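PDB 3KTA: chromosome partition protein Smc from Pyrococcus furiosus, which probably drives chromosome condensation and partitioning through ABC-type ATPase heads, which also display adenylate kinase activity. Local coordinates for residues B[124-129]-B[162-167]; B[134-139]-B[151-156]. All blocks are in the same frame, centred on the assembly; numbering follows the deposited sequence.

Interaction 1 of 2, residues B[124-129]-B[162-167]; sequences TLRDVM and EIRKKQ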
loop_
_atom_site.group_PDB
_atom_site.type_symbol
_atom_site.label_atom_id
_atom_site.label_comp_id
_atom_site.label_asym_id
_atom_site.label_seq_id
_atom_site.Cartn_x
_atom_site.Cartn_y
_atom_site.Cartn_z
ATOM N N THR B 124 -8.367 -7.486 -1.935
ATOM C CA THR B 124 -9.731 -7.085 -2.316
ATOM C C THR B 124 -10.716 -8.248 -2.296
ATOM O O THR B 124 -10.333 -9.402 -2.508
ATOM C CB THR B 124 -9.742 -6.432 -3.716
ATOM O OG1 THR B 124 -11.074 -6.000 -4.046
ATOM C CG2 THR B 124 -9.254 -7.413 -4.780
ATOM N N LEU B 125 -11.982 -7.926 -2.013
ATOM C CA LEU B 125 -13.076 -8.894 -2.078
ATOM C C LEU B 125 -13.953 -8.592 -3.295
ATOM O O LEU B 125 -14.991 -9.240 -3.500
ATOM C CB LEU B 125 -13.935 -8.813 -0.809
ATOM C CG LEU B 125 -13.263 -9.179 0.512
ATOM C CD1 LEU B 125 -14.300 -9.256 1.619
ATOM C CD2 LEU B 125 -12.498 -10.483 0.372
ATOM N N ARG B 126 -13.532 -7.626 -4.112
ATOM C CA ARG B 126 -14.371 -7.128 -5.208
ATOM C C ARG B 126 -13.952 -7.656 -6.579
ATOM O O ARG B 126 -12.841 -7.369 -7.081
ATOM C CB ARG B 126 -14.378 -5.597 -5.242
ATOM C CG ARG B 126 -14.766 -4.956 -3.918
ATOM C CD ARG B 126 -16.267 -5.161 -3.611
ATOM N NE ARG B 126 -17.084 -4.372 -4.521
ATOM C CZ ARG B 126 -17.352 -3.076 -4.360
ATOM N NH1 ARG B 126 -16.877 -2.416 -3.311
ATOM N NH2 ARG B 126 -18.093 -2.435 -5.259
ATOM N N ASP B 127 -14.860 -8.398 -7.214
ATOM C CA ASP B 127 -14.616 -8.885 -8.561
ATOM C C ASP B 127 -14.186 -7.806 -9.553
ATOM O O ASP B 127 -13.274 -8.035 -10.344
ATOM C CB ASP B 127 -15.818 -9.690 -9.093
ATOM C CG ASP B 127 -17.154 -8.956 -8.949
ATOM O OD1 ASP B 127 -17.203 -7.715 -8.836
ATOM O OD2 ASP B 127 -18.190 -9.653 -8.968
ATOM N N VAL B 128 -14.824 -6.632 -9.518
ATOM C CA VAL B 128 -14.514 -5.588 -10.485
ATOM C C VAL B 128 -13.146 -4.960 -10.222
ATOM O O VAL B 128 -12.598 -4.304 -11.101
ATOM C CB VAL B 128 -15.608 -4.499 -10.553
ATOM C CG1 VAL B 128 -16.896 -5.105 -11.044
ATOM C CG2 VAL B 128 -15.838 -3.888 -9.202
HETATM N N MSE B 129 -12.609 -5.162 -9.018
HETATM C CA MSE B 129 -11.239 -4.752 -8.731
HETATM C C MSE B 129 -10.218 -5.756 -9.260
HETATM O O MSE B 129 -9.183 -5.332 -9.794
HETATM C CB MSE B 129 -11.010 -4.556 -7.220
HETATM C CG MSE B 129 -9.543 -4.240 -6.844
HETATM SE SE MSE B 129 -8.901 -2.521 -7.510
HETATM C CE MSE B 129 -9.446 -1.463 -5.980
ATOM N N GLU B 162 -18.573 -17.001 -3.268
ATOM C CA GLU B 162 -18.858 -17.603 -1.967
ATOM C C GLU B 162 -18.748 -16.591 -0.833
ATOM O O GLU B 162 -19.516 -16.626 0.130
ATOM C CB GLU B 162 -17.915 -18.777 -1.707
ATOM C CG GLU B 162 -18.131 -19.943 -2.642
ATOM N N ILE B 163 -17.783 -15.687 -0.948
ATOM C CA ILE B 163 -17.614 -14.637 0.045
ATOM C C ILE B 163 -18.783 -13.644 0.048
ATOM O O ILE B 163 -19.278 -13.261 1.113
ATOM C CB ILE B 163 -16.284 -13.895 -0.188
ATOM C CG1 ILE B 163 -15.112 -14.817 0.169
ATOM C CG2 ILE B 163 -16.236 -12.592 0.612
ATOM C CD1 ILE B 163 -13.793 -14.354 -0.408
ATOM N N ARG B 164 -19.224 -13.230 -1.139
ATOM C CA ARG B 164 -20.276 -12.223 -1.254
ATOM C C ARG B 164 -21.622 -12.763 -0.767
ATOM O O ARG B 164 -22.549 -11.993 -0.501
ATOM C CB ARG B 164 -20.411 -11.735 -2.701
ATOM C CG ARG B 164 -19.185 -11.026 -3.288
ATOM C CD ARG B 164 -19.032 -9.585 -2.790
ATOM N NE ARG B 164 -20.178 -8.730 -3.116
ATOM C CZ ARG B 164 -20.236 -7.894 -4.150
ATOM N NH1 ARG B 164 -19.218 -7.794 -4.999
ATOM N NH2 ARG B 164 -21.322 -7.154 -4.340
ATOM N N LYS B 165 -21.726 -14.083 -0.649
ATOM C CA LYS B 165 -22.973 -14.704 -0.202
ATOM C C LYS B 165 -23.243 -14.503 1.286
ATOM O O LYS B 165 -24.389 -14.584 1.733
ATOM C CB LYS B 165 -22.970 -16.199 -0.505
ATOM C CG LYS B 165 -23.748 -16.578 -1.740
ATOM N N LYS B 166 -22.188 -14.250 2.052
ATOM C CA LYS B 166 -22.300 -14.168 3.503
ATOM C C LYS B 166 -22.590 -12.748 3.959
ATOM O O LYS B 166 -22.059 -11.781 3.414
ATOM C CB LYS B 166 -21.025 -14.690 4.165
ATOM N N GLN B 167 -23.447 -12.634 4.966
ATOM C CA GLN B 167 -23.853 -11.342 5.492
ATOM C C GLN B 167 -22.636 -10.588 6.033
ATOM O O GLN B 167 -21.836 -11.155 6.773
ATOM C CB GLN B 167 -24.883 -11.566 6.604
ATOM C CG GLN B 167 -25.690 -10.339 6.978
ATOM C CD GLN B 167 -26.742 -9.986 5.938
ATOM O OE1 GLN B 167 -27.498 -10.846 5.489
ATOM N NE2 GLN B 167 -26.801 -8.718 5.565
HETATM O O HOH W 1 -16.923 -9.412 -5.511
HETATM O O HOH W 2 -17.769 -5.867 -6.951
#

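Interaction 2 of 2, residues B[134-139]-B[151-156]; sequences DKIIGV and LSLEKA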
loop_
_atom_site.group_PDB
_atom_site.type_symbol
_atom_site.label_atom_id
_atom_site.label_comp_id
_atom_site.label_asym_id
_atom_site.label_seq_id
_atom_site.Cartn_x
_atom_site.Cartn_y
_atom_site.Cartn_z
ATOM N N ASP B 134 -2.758 -8.867 -13.148
ATOM C CA ASP B 134 -1.816 -9.694 -13.897
ATOM C C ASP B 134 -1.663 -11.071 -13.266
ATOM O O ASP B 134 -1.488 -12.068 -13.967
ATOM C CB ASP B 134 -0.446 -9.019 -13.973
ATOM C CG ASP B 134 -0.490 -7.698 -14.702
ATOM O OD1 ASP B 134 -0.925 -7.684 -15.869
ATOM O OD2 ASP B 134 -0.084 -6.672 -14.117
ATOM N N LYS B 135 -1.688 -11.106 -11.936
ATOM C CA LYS B 135 -1.622 -12.336 -11.162
ATOM C C LYS B 135 -2.599 -12.271 -9.991
ATOM O O LYS B 135 -2.885 -11.191 -9.470
ATOM C CB LYS B 135 -0.204 -12.558 -10.618
ATOM C CG LYS B 135 0.832 -12.793 -11.703
ATOM C CD LYS B 135 0.666 -14.206 -12.281
ATOM C CE LYS B 135 1.683 -14.488 -13.378
ATOM N NZ LYS B 135 1.586 -15.898 -13.848
ATOM N N ILE B 136 -3.080 -13.435 -9.564
ATOM C CA ILE B 136 -3.995 -13.523 -8.437
ATOM C C ILE B 136 -3.449 -14.514 -7.416
ATOM O O ILE B 136 -3.071 -15.644 -7.757
ATOM C CB ILE B 136 -5.407 -14.004 -8.880
ATOM C CG1 ILE B 136 -5.924 -13.135 -10.029
ATOM C CG2 ILE B 136 -6.352 -14.010 -7.699
ATOM C CD1 ILE B 136 -7.046 -13.795 -10.849
ATOM N N ILE B 137 -3.379 -14.074 -6.168
ATOM C CA ILE B 137 -2.965 -14.915 -5.057
ATOM C C ILE B 137 -4.196 -15.235 -4.229
ATOM O O ILE B 137 -4.950 -14.333 -3.872
ATOM C CB ILE B 137 -1.957 -14.169 -4.151
ATOM C CG1 ILE B 137 -0.645 -13.922 -4.879
ATOM C CG2 ILE B 137 -1.700 -14.928 -2.852
ATOM C CD1 ILE B 137 0.276 -13.047 -4.089
ATOM N N GLY B 138 -4.403 -16.517 -3.937
ATOM C CA GLY B 138 -5.522 -16.920 -3.105
ATOM C C GLY B 138 -5.049 -17.256 -1.704
ATOM O O GLY B 138 -4.082 -18.002 -1.543
ATOM N N VAL B 139 -5.716 -16.699 -0.698
ATOM C CA VAL B 139 -5.419 -17.005 0.697
ATOM C C VAL B 139 -6.569 -17.811 1.321
ATOM O O VAL B 139 -7.749 -17.510 1.108
ATOM C CB VAL B 139 -5.194 -15.717 1.524
ATOM C CG1 VAL B 139 -4.799 -16.055 2.949
ATOM C CG2 VAL B 139 -4.127 -14.841 0.880
ATOM N N LEU B 151 -4.035 -18.419 -8.267
ATOM C CA LEU B 151 -5.381 -18.699 -8.757
ATOM C C LEU B 151 -5.569 -18.216 -10.180
ATOM O O LEU B 151 -5.090 -17.149 -10.551
ATOM C CB LEU B 151 -6.437 -17.992 -7.894
ATOM C CG LEU B 151 -6.651 -18.418 -6.445
ATOM C CD1 LEU B 151 -7.673 -17.485 -5.773
ATOM C CD2 LEU B 151 -7.095 -19.873 -6.363
ATOM N N SER B 152 -6.307 -18.994 -10.970
ATOM C CA SER B 152 -6.839 -18.512 -12.240
ATOM C C SER B 152 -8.033 -17.609 -11.960
ATOM O O SER B 152 -8.593 -17.629 -10.854
ATOM C CB SER B 152 -7.319 -19.690 -13.074
ATOM O OG SER B 152 -8.376 -20.351 -12.404
ATOM N N LEU B 153 -8.433 -16.830 -12.960
ATOM C CA LEU B 153 -9.588 -15.954 -12.821
ATOM C C LEU B 153 -10.866 -16.739 -12.512
ATOM O O LEU B 153 -11.654 -16.347 -11.652
ATOM C CB LEU B 153 -9.783 -15.105 -14.073
ATOM C CG LEU B 153 -10.987 -14.163 -14.000
ATOM C CD1 LEU B 153 -10.922 -13.288 -12.758
ATOM C CD2 LEU B 153 -11.060 -13.292 -15.252
ATOM N N GLU B 154 -11.072 -17.854 -13.206
ATOM C CA GLU B 154 -12.284 -18.635 -12.988
ATOM C C GLU B 154 -12.376 -19.115 -11.545
ATOM O O GLU B 154 -13.449 -19.066 -10.940
ATOM C CB GLU B 154 -12.362 -19.814 -13.971
ATOM C CG GLU B 154 -13.604 -20.686 -13.824
ATOM C CD GLU B 154 -13.372 -21.887 -12.914
ATOM O OE1 GLU B 154 -12.212 -22.334 -12.796
ATOM O OE2 GLU B 154 -14.356 -22.388 -12.332
ATOM N N LYS B 155 -11.250 -19.564 -10.990
ATOM C CA LYS B 155 -11.237 -20.039 -9.608
ATOM C C LYS B 155 -11.437 -18.881 -8.633
ATOM O O LYS B 155 -12.164 -19.009 -7.639
ATOM C CB LYS B 155 -9.934 -20.767 -9.281
ATOM C CG LYS B 155 -9.849 -22.195 -9.827
ATOM C CD LYS B 155 -8.613 -22.906 -9.300
ATOM N N ALA B 156 -10.774 -17.761 -8.905
ATOM C CA ALA B 156 -10.895 -16.606 -8.017
ATOM C C ALA B 156 -12.333 -16.107 -7.985
ATOM O O ALA B 156 -12.828 -15.692 -6.932
ATOM C CB ALA B 156 -9.953 -15.497 -8.437
HETATM O O HOH W 3 -3.038 -15.744 -11.376
#

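Interaction 1 of 2, residues B[124-129]-B[162-167]
L125 and I163 make the apolar half of this contact, their side chains crossing at about a right angle so that methyl meets methyl: L125 CD1 lies 4.0 Å from I163 CG2, and L125 CD2 lies 4.2 Å from I163 CD1. The polar half illustrates how water can join groups that do not quite touch. R164 folds back from helix 153-164 through two bends: the one at chi2 (-77°) sets CD beside L125 O, and the one at chi3 (-60°) turns the guanidinium so that NH1 reaches two waters. The first water lies in the guanidinium plane, 2.9 Å from R164 NH1; it donates to L125 O and accepts from D127 N, thereby bridging the turn to R164. The second accepts from R126 NE at 2.9 Å, also in that guanidinium's plane, and from R164 NH1. It lies 2.7 Å from D127 OD1, to which it can donate. It thus serves both arginines, whose NE and NH1 are 4.1 Å apart with their planes turned by 78°. The D127 carboxylate, at the edge of the R164 guanidinium but beyond salt-bridge range, probably adds a weak favourable charge term.

A second shell fixes the first. R126, the N-cap residue of helix 127-130, spends its other nitrogens on a salt bridge to D101 and the carbonyl of L99, while T124 OG1 closes an ST turn with R126 N and bonds D96. W169 packs on both arginines, and G33 of the partner chain on L125 and I163. The turn after strand 119-123, beyond the Walker B strand 89-93, is consistent with the switch (H-loop) region of ABC ATPases.

Interaction 2 of 2, residues B[134-139]-B[151-156]
I136 and A156 meet methyl to methyl, CG2 to CB at 4.0 Å, where strand 135-142 runs under the first turn of helix 153-164. This is the dense side of the contact. With CG2 anti to the backbone N (and chi1 at -53°), the isoleucine sets that branch against both A156 CB and L151 CB, while its longer branch carries CD1 to within 3.9 Å of L153 CA. L151 crosses I136 at about a right angle and reaches further along the strand, where its CD1 rests 3.5 Å from G138 CA. G138, having no side chain, lets CD1 come this close to the backbone. A direct backbone bond draws the same segments together, L151 N donating to I136 O over 3.0 Å and nearly straight (167°). With an alanine in place of I136, the CG2 and CD1 contacts go, and A156 and L151 CB would probably be left facing a gap between strand and helix.

The other side is looser and wetter. The counterpart of that bond in the same residue pair is not direct: a water accepts from I136 N and donates to L151 O, at 2.6 Å from the latter, so the return link runs through solvent. Beyond it the L153 side chain, on the exposed side, adds little to its backbone contact with I136 CD1, and S152 caps the helix, its OG accepting from K155 N at 3.3 Å.

The pair lies next to the antiparallel hairpin of strands 135-142 and 145-150, in which G138 bonds V149 through the backbone, just where the chain turns into helix 153-164. Along its other edge, strand 135-139 pairs in parallel with a strand of the partner chain, so the sheet runs on across the interface.

Overall arrangement
The two interactions share helix 153-164 and lie near its two ends: interaction 2 fastens the first turn to the hairpin, and interaction 1 fastens the last turn to the start of helix 127-130. Their centres are 13 Å apart and their nearest atoms about 6 Å, so they do not touch and are joined by the helix and by the short chain linking helix 127-130 to strand 135-142. Interaction 1 is nearer the bound bis(adenosine)-5'-pentaphosphate, the L125 side chain being about 6 Å from it and about 8 Å from magnesium; in interaction 2, G138 is about 10 Å from the ligand and I137 about 13 Å from the metal. Both contacts also border the partner chain.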